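PDB 5IZ5: cytosolic phospholipase A2 delta from Homo sapiens, which hydrolyses glycerophospholipids at the sn-2 position in a calcium-dependent manner, releasing a fatty acid, with a preference for linoleic acid. Local coordinates for residues 507-512 against 605-610; 492-497 against 639-644; 346-351 against 791-796; 732-737 against 798-803. The protein carries 3 engineered substitutions. One frame throughout, in Å; residues are numbered along the deposited sequence.

Contact 1 (507-512 against 605-610); sequences GSEFFM and RSPNFL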
loop_
_atom_site.group_PDB
_atom_site.type_symbol
_atom_site.label_atom_id
_atom_site.label_comp_id
_atom_site.label_asym_id
_atom_site.label_seq_id
_atom_site.Cartn_x
_atom_site.Cartn_y
_atom_site.Cartn_z
ATOM N N GLY B 507 5.130 -6.450 -5.588
ATOM C CA GLY B 507 6.148 -5.872 -6.451
ATOM C C GLY B 507 6.159 -6.483 -7.844
ATOM O O GLY B 507 6.868 -5.997 -8.723
ATOM N N SER B 508 5.386 -7.548 -8.049
ATOM C CA SER B 508 5.245 -8.141 -9.381
ATOM C C SER B 508 4.197 -7.381 -10.164
ATOM O O SER B 508 3.455 -6.577 -9.603
ATOM C CB SER B 508 4.886 -9.631 -9.298
ATOM O OG SER B 508 5.982 -10.386 -8.807
ATOM N N GLU B 509 4.140 -7.638 -11.464
ATOM C CA GLU B 509 3.218 -6.937 -12.350
ATOM C C GLU B 509 1.971 -7.775 -12.583
ATOM O O GLU B 509 2.056 -8.980 -12.811
ATOM C CB GLU B 509 3.908 -6.608 -13.676
ATOM C CG GLU B 509 5.000 -5.558 -13.521
ATOM C CD GLU B 509 5.879 -5.401 -14.747
ATOM O OE1 GLU B 509 5.588 -6.019 -15.794
ATOM O OE2 GLU B 509 6.880 -4.659 -14.646
ATOM N N PHE B 510 0.819 -7.119 -12.532
ATOM C CA PHE B 510 -0.460 -7.786 -12.592
ATOM C C PHE B 510 -1.365 -7.108 -13.589
ATOM O O PHE B 510 -1.185 -5.928 -13.910
ATOM C CB PHE B 510 -1.156 -7.721 -11.226
ATOM C CG PHE B 510 -0.498 -8.550 -10.155
ATOM C CD1 PHE B 510 -1.034 -9.776 -9.781
ATOM C CD2 PHE B 510 0.643 -8.101 -9.508
ATOM C CE1 PHE B 510 -0.442 -10.532 -8.786
ATOM C CE2 PHE B 510 1.238 -8.854 -8.509
ATOM C CZ PHE B 510 0.690 -10.069 -8.148
ATOM N N PHE B 511 -2.358 -7.862 -14.057
ATOM C CA PHE B 511 -3.458 -7.307 -14.827
ATOM C C PHE B 511 -4.741 -8.102 -14.579
ATOM O O PHE B 511 -4.784 -9.321 -14.753
ATOM C CB PHE B 511 -3.144 -7.303 -16.316
ATOM C CG PHE B 511 -4.270 -6.774 -17.157
ATOM C CD1 PHE B 511 -5.019 -7.626 -17.965
ATOM C CD2 PHE B 511 -4.605 -5.432 -17.112
ATOM C CE1 PHE B 511 -6.070 -7.139 -18.728
ATOM C CE2 PHE B 511 -5.654 -4.934 -17.872
ATOM C CZ PHE B 511 -6.388 -5.792 -18.677
ATOM N N MET B 512 -5.789 -7.397 -14.174
ATOM C CA MET B 512 -7.088 -8.001 -13.874
ATOM C C MET B 512 -6.970 -9.187 -12.912
ATOM O O MET B 512 -7.648 -10.208 -13.074
ATOM C CB MET B 512 -7.794 -8.424 -15.164
ATOM C CG MET B 512 -9.297 -8.603 -15.036
ATOM S SD MET B 512 -10.149 -7.052 -14.827
ATOM C CE MET B 512 -10.002 -6.348 -16.470
ATOM N N ARG B 605 8.178 3.230 -6.383
ATOM C CA ARG B 605 7.130 3.190 -7.403
ATOM C C ARG B 605 6.687 1.754 -7.698
ATOM O O ARG B 605 6.905 1.207 -8.780
ATOM C CB ARG B 605 7.581 3.938 -8.659
ATOM C CG ARG B 605 7.552 5.438 -8.435
ATOM C CD ARG B 605 8.155 6.217 -9.584
ATOM N NE ARG B 605 7.969 7.659 -9.415
ATOM C CZ ARG B 605 8.205 8.565 -10.362
ATOM N NH1 ARG B 605 8.649 8.192 -11.559
ATOM N NH2 ARG B 605 8.003 9.856 -10.111
ATOM N N SER B 606 6.014 1.173 -6.719
ATOM C CA SER B 606 5.686 -0.242 -6.755
ATOM C C SER B 606 4.592 -0.532 -7.768
ATOM O O SER B 606 3.596 0.179 -7.819
ATOM C CB SER B 606 5.239 -0.717 -5.383
ATOM O OG SER B 606 6.315 -0.630 -4.467
ATOM N N PRO B 607 4.783 -1.576 -8.588
ATOM C CA PRO B 607 3.705 -1.995 -9.472
ATOM C C PRO B 607 2.440 -2.309 -8.688
ATOM O O PRO B 607 2.515 -2.921 -7.622
ATOM C CB PRO B 607 4.267 -3.263 -10.125
ATOM C CG PRO B 607 5.743 -3.060 -10.112
ATOM C CD PRO B 607 6.011 -2.361 -8.808
ATOM N N ASN B 608 1.302 -1.870 -9.206
ATOM C CA ASN B 608 0.036 -2.048 -8.527
ATOM C C ASN B 608 -0.590 -3.406 -8.837
ATOM O O ASN B 608 -1.042 -3.644 -9.954
ATOM C CB ASN B 608 -0.921 -0.936 -8.945
ATOM C CG ASN B 608 -2.264 -1.034 -8.255
ATOM O OD1 ASN B 608 -2.435 -1.785 -7.288
ATOM N ND2 ASN B 608 -3.213 -0.243 -8.715
ATOM N N PHE B 609 -0.638 -4.285 -7.839
ATOM C CA PHE B 609 -1.253 -5.604 -8.015
ATOM C C PHE B 609 -2.760 -5.556 -8.311
ATOM O O PHE B 609 -3.332 -6.540 -8.761
ATOM C CB PHE B 609 -0.933 -6.552 -6.836
ATOM C CG PHE B 609 -1.272 -6.006 -5.472
ATOM C CD1 PHE B 609 -2.542 -6.156 -4.939
ATOM C CD2 PHE B 609 -0.297 -5.390 -4.699
ATOM C CE1 PHE B 609 -2.840 -5.670 -3.671
ATOM C CE2 PHE B 609 -0.596 -4.896 -3.439
ATOM C CZ PHE B 609 -1.866 -5.039 -2.927
ATOM N N LEU B 610 -3.395 -4.410 -8.073
ATOM C CA LEU B 610 -4.793 -4.221 -8.441
ATOM C C LEU B 610 -5.010 -3.786 -9.897
ATOM O O LEU B 610 -6.162 -3.663 -10.323
ATOM C CB LEU B 610 -5.436 -3.173 -7.523
ATOM C CG LEU B 610 -5.361 -3.416 -6.014
ATOM C CD1 LEU B 610 -6.174 -2.365 -5.277
ATOM C CD2 LEU B 610 -5.849 -4.812 -5.646
HETATM O O HOH W 1 2.886 -5.677 -6.978
HETATM O O HOH W 2 1.024 -4.338 -11.838
#
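F510 and F609 meet without stacking their rings. Instead, the methylene CB of F609 sits over one face of the F510 ring, 3.8 Å from its centroid and 24° off the ring normal. This is a CH-pi contact. It falls toward the rim, where F510 CD2 is 3.5 Å from F609 CB. The two side chains run side by side and point the same way. CG of F510 lies opposite its own carbonyl carbon (chi1 -69°), which brings the ring flank against F609.

P607 packs on the backbone: its CG lies 3.4 Å from G507 O and its CB 3.5 Å from S508 O. No direct hydrogen bond joins the segments; two waters do that work. Water 1 accepts from G507 N and donates to S508 O and, at 2.9 Å, to P607 O. Water 2 accepts from F510 N at 2.9 Å and probably donates to N608 O.

Further out, N608 OD1 accepts from L610 N in an Asx turn, and N608 ND2 bonds to E644 O. E509 pairs with R517 of the adjoining strand 514-517. V501 of strand 499-501 touches both phenylalanines, and L515 also covers F510.

With an alanine in place of F510, F609 CB would probably lose its aromatic partner and a gap would open beside V501 and L515. The contact thus combines dry and wet parts. An aromatic face supplies dispersion, while bridging waters serve backbone polar groups that the two segments do not pair directly.

Contact 2 (492-497 against 639-644); sequences VGFLKY and QLTPKE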
loop_
_atom_site.group_PDB
_atom_site.type_symbol
_atom_site.label_atom_id
_atom_site.label_comp_id
_atom_site.label_asym_id
_atom_site.label_seq_id
_atom_site.Cartn_x
_atom_site.Cartn_y
_atom_site.Cartn_z
ATOM N N VAL B 492 -0.360 -9.385 1.568
ATOM C CA VAL B 492 -0.154 -7.955 1.466
ATOM C C VAL B 492 -1.313 -7.401 0.654
ATOM O O VAL B 492 -1.622 -7.919 -0.424
ATOM C CB VAL B 492 1.166 -7.642 0.734
ATOM C CG1 VAL B 492 1.346 -6.143 0.572
ATOM C CG2 VAL B 492 2.356 -8.245 1.477
ATOM N N GLY B 493 -1.971 -6.368 1.164
ATOM C CA GLY B 493 -3.114 -5.817 0.458
ATOM C C GLY B 493 -3.824 -4.642 1.082
ATOM O O GLY B 493 -3.435 -4.135 2.134
ATOM N N PHE B 494 -4.879 -4.224 0.391
ATOM C CA PHE B 494 -5.643 -3.047 0.729
ATOM C C PHE B 494 -6.830 -3.437 1.573
ATOM O O PHE B 494 -7.675 -4.209 1.122
ATOM C CB PHE B 494 -6.181 -2.378 -0.549
ATOM C CG PHE B 494 -5.147 -1.664 -1.349
ATOM C CD1 PHE B 494 -5.068 -0.280 -1.302
ATOM C CD2 PHE B 494 -4.281 -2.360 -2.195
ATOM C CE1 PHE B 494 -4.130 0.393 -2.055
ATOM C CE2 PHE B 494 -3.339 -1.688 -2.948
ATOM C CZ PHE B 494 -3.265 -0.307 -2.874
ATOM N N LEU B 495 -6.916 -2.864 2.771
ATOM C CA LEU B 495 -8.081 -3.057 3.630
ATOM C C LEU B 495 -9.369 -2.523 2.958
ATOM O O LEU B 495 -10.407 -3.168 2.981
ATOM C CB LEU B 495 -7.849 -2.391 4.997
ATOM C CG LEU B 495 -6.682 -2.929 5.844
ATOM C CD1 LEU B 495 -6.467 -2.077 7.094
ATOM C CD2 LEU B 495 -6.889 -4.388 6.225
ATOM N N LYS B 496 -9.282 -1.365 2.314
ATOM C CA LYS B 496 -10.443 -0.752 1.653
ATOM C C LYS B 496 -11.042 -1.601 0.506
ATOM O O LYS B 496 -12.266 -1.664 0.344
ATOM C CB LYS B 496 -10.049 0.630 1.112
ATOM C CG LYS B 496 -11.172 1.480 0.511
ATOM C CD LYS B 496 -10.657 2.378 -0.623
ATOM C CE LYS B 496 -9.994 3.639 -0.132
ATOM N NZ LYS B 496 -9.900 4.626 -1.239
ATOM N N TYR B 497 -10.192 -2.255 -0.281
ATOM C CA TYR B 497 -10.651 -2.965 -1.490
ATOM C C TYR B 497 -10.802 -4.482 -1.297
ATOM O O TYR B 497 -11.296 -5.190 -2.194
ATOM C CB TYR B 497 -9.700 -2.707 -2.660
ATOM C CG TYR B 497 -9.522 -1.257 -3.053
ATOM C CD1 TYR B 497 -10.537 -0.552 -3.678
ATOM C CD2 TYR B 497 -8.323 -0.607 -2.831
ATOM C CE1 TYR B 497 -10.367 0.778 -4.043
ATOM C CE2 TYR B 497 -8.135 0.711 -3.196
ATOM C CZ TYR B 497 -9.162 1.401 -3.803
ATOM O OH TYR B 497 -8.983 2.713 -4.168
ATOM N N GLN B 639 -11.378 7.538 -10.652
ATOM C CA GLN B 639 -10.161 8.081 -10.034
ATOM C C GLN B 639 -9.613 7.232 -8.879
ATOM O O GLN B 639 -8.733 7.689 -8.154
ATOM C CB GLN B 639 -10.411 9.501 -9.519
ATOM C CG GLN B 639 -11.244 10.372 -10.452
ATOM C CD GLN B 639 -11.356 11.809 -9.963
ATOM O OE1 GLN B 639 -11.794 12.063 -8.835
ATOM N NE2 GLN B 639 -10.963 12.760 -10.810
ATOM N N LEU B 640 -10.114 6.009 -8.705
ATOM C CA LEU B 640 -9.619 5.140 -7.629
ATOM C C LEU B 640 -8.370 4.354 -8.031
ATOM O O LEU B 640 -7.951 4.399 -9.180
ATOM C CB LEU B 640 -10.735 4.207 -7.145
ATOM C CG LEU B 640 -11.880 4.896 -6.389
ATOM C CD1 LEU B 640 -12.814 3.870 -5.774
ATOM C CD2 LEU B 640 -11.366 5.833 -5.306
ATOM N N THR B 641 -7.786 3.624 -7.078
ATOM C CA THR B 641 -6.485 2.973 -7.280
ATOM C C THR B 641 -6.427 1.821 -8.311
ATOM O O THR B 641 -5.377 1.629 -8.943
ATOM C CB THR B 641 -5.901 2.490 -5.923
ATOM O OG1 THR B 641 -5.713 3.617 -5.058
ATOM C CG2 THR B 641 -4.562 1.778 -6.084
ATOM N N PRO B 642 -7.523 1.051 -8.485
ATOM C CA PRO B 642 -7.448 -0.103 -9.388
ATOM C C PRO B 642 -6.918 0.220 -10.784
ATOM O O PRO B 642 -6.200 -0.589 -11.359
ATOM C CB PRO B 642 -8.901 -0.582 -9.451
ATOM C CG PRO B 642 -9.431 -0.249 -8.106
ATOM C CD PRO B 642 -8.822 1.093 -7.789
ATOM N N LYS B 643 -7.235 1.401 -11.299
ATOM C CA LYS B 643 -6.795 1.784 -12.633
ATOM C C LYS B 643 -5.346 2.276 -12.731
ATOM O O LYS B 643 -4.863 2.494 -13.838
ATOM C CB LYS B 643 -7.818 2.715 -13.295
ATOM C CG LYS B 643 -7.376 4.071 -13.803
ATOM C CD LYS B 643 -7.385 5.138 -12.725
ATOM C CE LYS B 643 -6.852 6.452 -13.272
ATOM N NZ LYS B 643 -6.718 7.478 -12.202
ATOM N N GLU B 644 -4.636 2.403 -11.604
ATOM C CA GLU B 644 -3.252 2.855 -11.638
ATOM C C GLU B 644 -2.296 1.690 -11.905
ATOM O O GLU B 644 -2.437 0.607 -11.317
ATOM C CB GLU B 644 -2.896 3.563 -10.326
ATOM C CG GLU B 644 -3.812 4.736 -9.998
ATOM C CD GLU B 644 -3.584 5.947 -10.893
ATOM O OE1 GLU B 644 -4.353 6.908 -10.759
ATOM O OE2 GLU B 644 -2.658 5.954 -11.732
#
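Y497 and T641 share the one hydrogen bond between the segments. T641 N donates to Y497 OH over 3.3 Å, long but nearly straight at 164°. The phenol oxygen also bonds to OE1 of E483, and T641 OG1 bonds to OE2 of the same carboxylate. E483 therefore ties the two residues together from strand 482-487.

Charge is gathered at the same place. K496 NZ forms salt bridges with E483 and with D634. On its way to these acids the lysine chain passes the Y497 ring, its CD 3.6 Å above the ring plane and offset toward the rim.

Apolar contacts add to this. P642 CD comes within 4.0 Å of Y497 CZ. L640 CD1 approaches the ring at its edge, 4.3 Å from Y497 CE1. T641 places CG2 anti to its backbone N, and this methyl reaches F494 CZ at 4.0 Å. A phenylalanine at Y497 would probably leave T641 N without its acceptor and take one partner from E483.

All the touching residues are buried. Strand 492-494 pairs antiparallel with 482-487 on one side and 499-501 on the other. Residues 495-497, in the turn toward 499-501, have helical backbone angles. The arrangement is that of a hairpin turn packed on a loop. The loop leads to strand 649-650 of the same mixed sheet, in the alpha/beta-hydrolase-like catalytic domain.

Contact 3 (346-351 against 791-796); sequences LLALQK and YNVQTS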
loop_
_atom_site.group_PDB
_atom_site.type_symbol
_atom_site.label_atom_id
_atom_site.label_comp_id
_atom_site.label_asym_id
_atom_site.label_seq_id
_atom_site.Cartn_x
_atom_site.Cartn_y
_atom_site.Cartn_z
ATOM N N LEU B 346 8.901 -6.084 24.716
ATOM C CA LEU B 346 8.803 -7.504 24.407
ATOM C C LEU B 346 9.519 -8.353 25.466
ATOM O O LEU B 346 9.034 -9.422 25.828
ATOM C CB LEU B 346 9.356 -7.794 23.009
ATOM C CG LEU B 346 8.567 -7.209 21.828
ATOM C CD1 LEU B 346 9.362 -7.364 20.545
ATOM C CD2 LEU B 346 7.197 -7.850 21.681
ATOM N N LEU B 347 10.664 -7.876 25.952
ATOM C CA LEU B 347 11.398 -8.570 27.014
ATOM C C LEU B 347 10.539 -8.710 28.273
ATOM O O LEU B 347 10.480 -9.777 28.879
ATOM C CB LEU B 347 12.699 -7.839 27.349
ATOM C CG LEU B 347 13.599 -8.453 28.430
ATOM C CD1 LEU B 347 14.128 -9.815 28.008
ATOM C CD2 LEU B 347 14.757 -7.522 28.746
ATOM N N ALA B 348 9.868 -7.626 28.647
ATOM C CA ALA B 348 8.963 -7.634 29.783
ATOM C C ALA B 348 7.872 -8.685 29.608
ATOM O O ALA B 348 7.675 -9.528 30.482
ATOM C CB ALA B 348 8.338 -6.263 29.965
ATOM N N LEU B 349 7.169 -8.638 28.479
ATOM C CA LEU B 349 6.073 -9.569 28.238
ATOM C C LEU B 349 6.556 -11.017 28.268
ATOM O O LEU B 349 5.830 -11.900 28.721
ATOM C CB LEU B 349 5.364 -9.266 26.912
ATOM C CG LEU B 349 4.590 -7.946 26.838
ATOM C CD1 LEU B 349 4.147 -7.672 25.406
ATOM C CD2 LEU B 349 3.390 -7.936 27.772
ATOM N N GLN B 350 7.777 -11.253 27.795
ATOM C CA GLN B 350 8.359 -12.591 27.820
ATOM C C GLN B 350 8.584 -13.041 29.260
ATOM O O GLN B 350 8.127 -14.110 29.658
ATOM C CB GLN B 350 9.679 -12.635 27.046
ATOM C CG GLN B 350 10.197 -14.046 26.819
ATOM C CD GLN B 350 11.475 -14.083 25.996
ATOM O OE1 GLN B 350 12.445 -13.396 26.307
ATOM N NE2 GLN B 350 11.480 -14.893 24.943
ATOM N N LYS B 351 9.275 -12.210 30.035
ATOM C CA LYS B 351 9.568 -12.509 31.435
ATOM C C LYS B 351 8.304 -12.753 32.255
ATOM O O LYS B 351 8.283 -13.634 33.101
ATOM C CB LYS B 351 10.375 -11.377 32.063
ATOM C CG LYS B 351 11.823 -11.332 31.609
ATOM C CD LYS B 351 12.528 -10.144 32.235
ATOM C CE LYS B 351 13.998 -10.080 31.868
ATOM N NZ LYS B 351 14.622 -8.836 32.395
ATOM N N TYR B 791 10.842 -2.188 32.548
ATOM C CA TYR B 791 10.300 -1.881 33.865
ATOM C C TYR B 791 8.842 -1.429 33.801
ATOM O O TYR B 791 8.000 -1.938 34.542
ATOM C CB TYR B 791 11.150 -0.809 34.544
ATOM C CG TYR B 791 10.562 -0.307 35.834
ATOM C CD1 TYR B 791 10.891 -0.896 37.051
ATOM C CD2 TYR B 791 9.679 0.761 35.837
ATOM C CE1 TYR B 791 10.349 -0.432 38.237
ATOM C CE2 TYR B 791 9.135 1.228 37.010
ATOM C CZ TYR B 791 9.471 0.631 38.211
ATOM O OH TYR B 791 8.929 1.098 39.386
ATOM N N ASN B 792 8.551 -0.473 32.920
ATOM C CA ASN B 792 7.198 0.086 32.791
ATOM C C ASN B 792 6.127 -0.954 32.517
ATOM O O ASN B 792 4.988 -0.804 32.953
ATOM C CB ASN B 792 7.141 1.147 31.692
ATOM C CG ASN B 792 7.816 2.437 32.092
ATOM O OD1 ASN B 792 8.361 2.554 33.191
ATOM N ND2 ASN B 792 7.773 3.420 31.207
ATOM N N VAL B 793 6.482 -2.002 31.786
ATOM C CA VAL B 793 5.541 -3.086 31.537
ATOM C C VAL B 793 5.475 -4.032 32.742
ATOM O O VAL B 793 4.386 -4.414 33.166
ATOM C CB VAL B 793 5.883 -3.838 30.234
ATOM C CG1 VAL B 793 5.127 -5.157 30.141
ATOM C CG2 VAL B 793 5.552 -2.959 29.037
ATOM N N GLN B 794 6.628 -4.401 33.295
ATOM C CA GLN B 794 6.658 -5.288 34.467
ATOM C C GLN B 794 5.875 -4.717 35.649
ATOM O O GLN B 794 5.051 -5.401 36.244
ATOM C CB GLN B 794 8.092 -5.621 34.878
ATOM C CG GLN B 794 8.667 -6.790 34.099
ATOM C CD GLN B 794 10.113 -7.078 34.445
ATOM O OE1 GLN B 794 10.743 -6.344 35.205
ATOM N NE2 GLN B 794 10.650 -8.150 33.881
ATOM N N THR B 795 6.105 -3.447 35.957
ATOM C CA THR B 795 5.356 -2.777 37.022
ATOM C C THR B 795 3.848 -2.684 36.754
ATOM O O THR B 795 3.089 -2.373 37.658
ATOM C CB THR B 795 5.886 -1.364 37.277
ATOM O OG1 THR B 795 5.516 -0.951 38.602
ATOM C CG2 THR B 795 5.310 -0.405 36.267
ATOM N N SER B 796 3.423 -2.909 35.512
ATOM C CA SER B 796 2.005 -2.873 35.159
ATOM C C SER B 796 1.401 -4.272 35.074
ATOM O O SER B 796 0.276 -4.434 34.593
ATOM C CB SER B 796 1.827 -2.167 33.812
ATOM O OG SER B 796 2.503 -0.931 33.799
#
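A348 and Q794 mark the closest backbone approach, with CA atoms 5.7 Å apart. Residues 346-351 form the last turns of helix 335-351. Residues 791-796 include the last part of helix 779-794 and the residues that follow. T795 N bonds to Y791 O and S796 N to V793 O. S796 OG adds a bond to N792 O at 2.6 Å, met almost end-on to the carbonyl.

The small side chain of A348 is consistent with this close approach. A348 offers one methyl, and V793 presses on it. V793 CG1 stands anti to the backbone N (chi1 166°) and lies 3.4 Å from A348 CB, tighter than usual van der Waals contact. The same CG1 meets L349 CD2 at 4.0 Å, the two side chains crossing at about a right angle.

A more polar pair lies beside this. Q794 extends beyond CG and brings NE2 across the aliphatic chain of K351 at a slant, 3.2 Å from K351 CD. K351 NZ makes a long, weak ion pair with D790, one residue before the second segment.

F676 of strand 672-676 touches both L349 and V793, so the helix pair rests on the central sheet. Helix 335-351 is the crossover helix of a beta-alpha-beta unit, linking parallel neighbours 327-331 and 360-363. The substrate-binding glycines G334 and G335 lie at its N-terminal end, as in the patatin-like phospholipase fold.

Contact 4 (732-737 against 798-803); sequences LHFPLV and GAILQA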
loop_
_atom_site.group_PDB
_atom_site.type_symbol
_atom_site.label_atom_id
_atom_site.label_comp_id
_atom_site.label_asym_id
_atom_site.label_seq_id
_atom_site.Cartn_x
_atom_site.Cartn_y
_atom_site.Cartn_z
ATOM N N LEU B 732 -4.918 -1.000 26.960
ATOM C CA LEU B 732 -3.909 -0.660 27.946
ATOM C C LEU B 732 -2.817 0.094 27.223
ATOM O O LEU B 732 -2.134 -0.465 26.366
ATOM C CB LEU B 732 -3.327 -1.915 28.593
ATOM C CG LEU B 732 -3.654 -2.215 30.055
ATOM C CD1 LEU B 732 -5.039 -1.743 30.467
ATOM C CD2 LEU B 732 -3.501 -3.701 30.321
ATOM N N HIS B 733 -2.651 1.359 27.589
ATOM C CA HIS B 733 -1.762 2.265 26.890
ATOM C C HIS B 733 -0.511 2.560 27.714
ATOM O O HIS B 733 -0.605 2.950 28.885
ATOM C CB HIS B 733 -2.509 3.556 26.603
ATOM C CG HIS B 733 -1.739 4.523 25.765
ATOM N ND1 HIS B 733 -1.474 4.305 24.430
ATOM C CD2 HIS B 733 -1.193 5.724 26.067
ATOM C CE1 HIS B 733 -0.792 5.329 23.948
ATOM N NE2 HIS B 733 -0.606 6.202 24.921
ATOM N N PHE B 734 0.651 2.385 27.089
ATOM C CA PHE B 734 1.941 2.552 27.744
ATOM C C PHE B 734 2.716 3.698 27.099
ATOM O O PHE B 734 3.432 3.494 26.118
ATOM C CB PHE B 734 2.759 1.268 27.641
ATOM C CG PHE B 734 2.096 0.078 28.268
ATOM C CD1 PHE B 734 2.465 -0.351 29.541
ATOM C CD2 PHE B 734 1.089 -0.604 27.595
ATOM C CE1 PHE B 734 1.846 -1.445 30.122
ATOM C CE2 PHE B 734 0.467 -1.695 28.171
ATOM C CZ PHE B 734 0.845 -2.115 29.436
ATOM N N PRO B 735 2.584 4.913 27.654
ATOM C CA PRO B 735 3.341 6.022 27.092
ATOM C C PRO B 735 4.819 5.934 27.430
ATOM O O PRO B 735 5.208 5.273 28.399
ATOM C CB PRO B 735 2.706 7.249 27.750
ATOM C CG PRO B 735 2.148 6.753 29.031
ATOM C CD PRO B 735 1.742 5.327 28.792
ATOM N N LEU B 736 5.644 6.592 26.626
ATOM C CA LEU B 736 7.073 6.616 26.892
ATOM C C LEU B 736 7.354 7.679 27.949
ATOM O O LEU B 736 7.447 8.866 27.644
ATOM C CB LEU B 736 7.861 6.886 25.613
ATOM C CG LEU B 736 9.386 6.837 25.747
ATOM C CD1 LEU B 736 9.877 5.518 26.331
ATOM C CD2 LEU B 736 10.008 7.073 24.384
ATOM N N VAL B 737 7.464 7.240 29.197
ATOM C CA VAL B 737 7.622 8.153 30.321
ATOM C C VAL B 737 8.530 7.531 31.377
ATOM O O VAL B 737 8.478 6.329 31.620
ATOM C CB VAL B 737 6.245 8.527 30.922
ATOM C CG1 VAL B 737 5.572 7.323 31.579
ATOM C CG2 VAL B 737 6.379 9.679 31.907
ATOM N N GLY B 798 -0.030 -6.232 37.086
ATOM C CA GLY B 798 -1.357 -6.316 37.681
ATOM C C GLY B 798 -2.455 -5.850 36.750
ATOM O O GLY B 798 -3.453 -6.546 36.561
ATOM N N ALA B 799 -2.271 -4.673 36.161
ATOM C CA ALA B 799 -3.256 -4.109 35.233
ATOM C C ALA B 799 -3.457 -4.998 34.002
ATOM O O ALA B 799 -4.581 -5.151 33.519
ATOM C CB ALA B 799 -2.841 -2.708 34.810
ATOM N N ILE B 800 -2.372 -5.586 33.503
ATOM C CA ILE B 800 -2.439 -6.455 32.319
ATOM C C ILE B 800 -3.236 -7.719 32.632
ATOM O O ILE B 800 -4.118 -8.112 31.856
ATOM C CB ILE B 800 -1.038 -6.838 31.792
ATOM C CG1 ILE B 800 -0.275 -5.591 31.345
ATOM C CG2 ILE B 800 -1.148 -7.794 30.611
ATOM C CD1 ILE B 800 1.212 -5.814 31.163
ATOM N N LEU B 801 -2.930 -8.342 33.772
ATOM C CA LEU B 801 -3.637 -9.551 34.196
ATOM C C LEU B 801 -5.119 -9.272 34.424
ATOM O O LEU B 801 -5.970 -10.066 34.031
ATOM C CB LEU B 801 -3.001 -10.142 35.459
ATOM C CG LEU B 801 -1.564 -10.657 35.319
ATOM C CD1 LEU B 801 -0.964 -10.971 36.681
ATOM C CD2 LEU B 801 -1.481 -11.877 34.417
ATOM N N GLN B 802 -5.420 -8.142 35.058
ATOM C CA GLN B 802 -6.804 -7.698 35.238
ATOM C C GLN B 802 -7.539 -7.531 33.912
ATOM O O GLN B 802 -8.678 -7.966 33.778
ATOM C CB GLN B 802 -6.851 -6.400 36.035
ATOM C CG GLN B 802 -8.256 -5.996 36.464
ATOM C CD GLN B 802 -8.371 -4.512 36.757
ATOM O OE1 GLN B 802 -7.539 -3.957 37.472
ATOM N NE2 GLN B 802 -9.403 -3.861 36.208
ATOM N N ALA B 803 -6.889 -6.896 32.941
ATOM C CA ALA B 803 -7.491 -6.699 31.621
ATOM C C ALA B 803 -7.696 -8.034 30.925
ATOM O O ALA B 803 -8.729 -8.259 30.295
ATOM C CB ALA B 803 -6.633 -5.788 30.766
#
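L732 reaches the 798-803 part of helix 797-810 through an unusual conformation. Its chi1 of -110° and chi2 of 32° both lie off the staggered positions, which suggests some strain, and they set CD2 against the helix backbone. F734 instead has an ordinary first torsion, with CG opposite the carbonyl carbon, and its ring tip CZ extends toward I800.

This is helix-on-sheet packing in an alpha/beta fold. Strand 732-734 and helix 798-803 run nearly antiparallel, at 156°, with their axes 10.2 Å apart. The strand pairs with 672-676 in parallel and with 718-720 antiparallel. Through L732 and F734 the helix packs on this mixed sheet, near the end of the chain.

The side-chain touches are apolar, and no hydrogen bond crosses. A799, I800 and A803 lie on the helix side facing the strand, and the two alanines keep that side low. I800 packs between several groups: it meets F734 at about a right angle and also touches V793 of helix 779-794 and L354.

L732 CD2 carries most of the contact. It lies 3.6 Å from I800 CA, 3.7 Å from A799 O and 3.8 Å from A803 CB.

The four contacts form two pairs within the catalytic domain. Contacts 1 and 2 have centres about 11 Å apart and touch through N608 and E644; F609 and L610 also pack on F494. The centres of contacts 3 and 4 are about 10 Å apart; N792 bonds to V737 O and V793 packs on F734. Between the pairs, centres are about 36 to 41 Å apart. Contacts 2 and 4 both reach the same mixed sheet. Along the chain, contact 1 falls within the span of contact 2, and contact 3 starts before both. Its last segment lies between the two of contact 4. Helices 779-794 and 797-810 thus bring the chain end back onto helix 335-351 and strand 730-734.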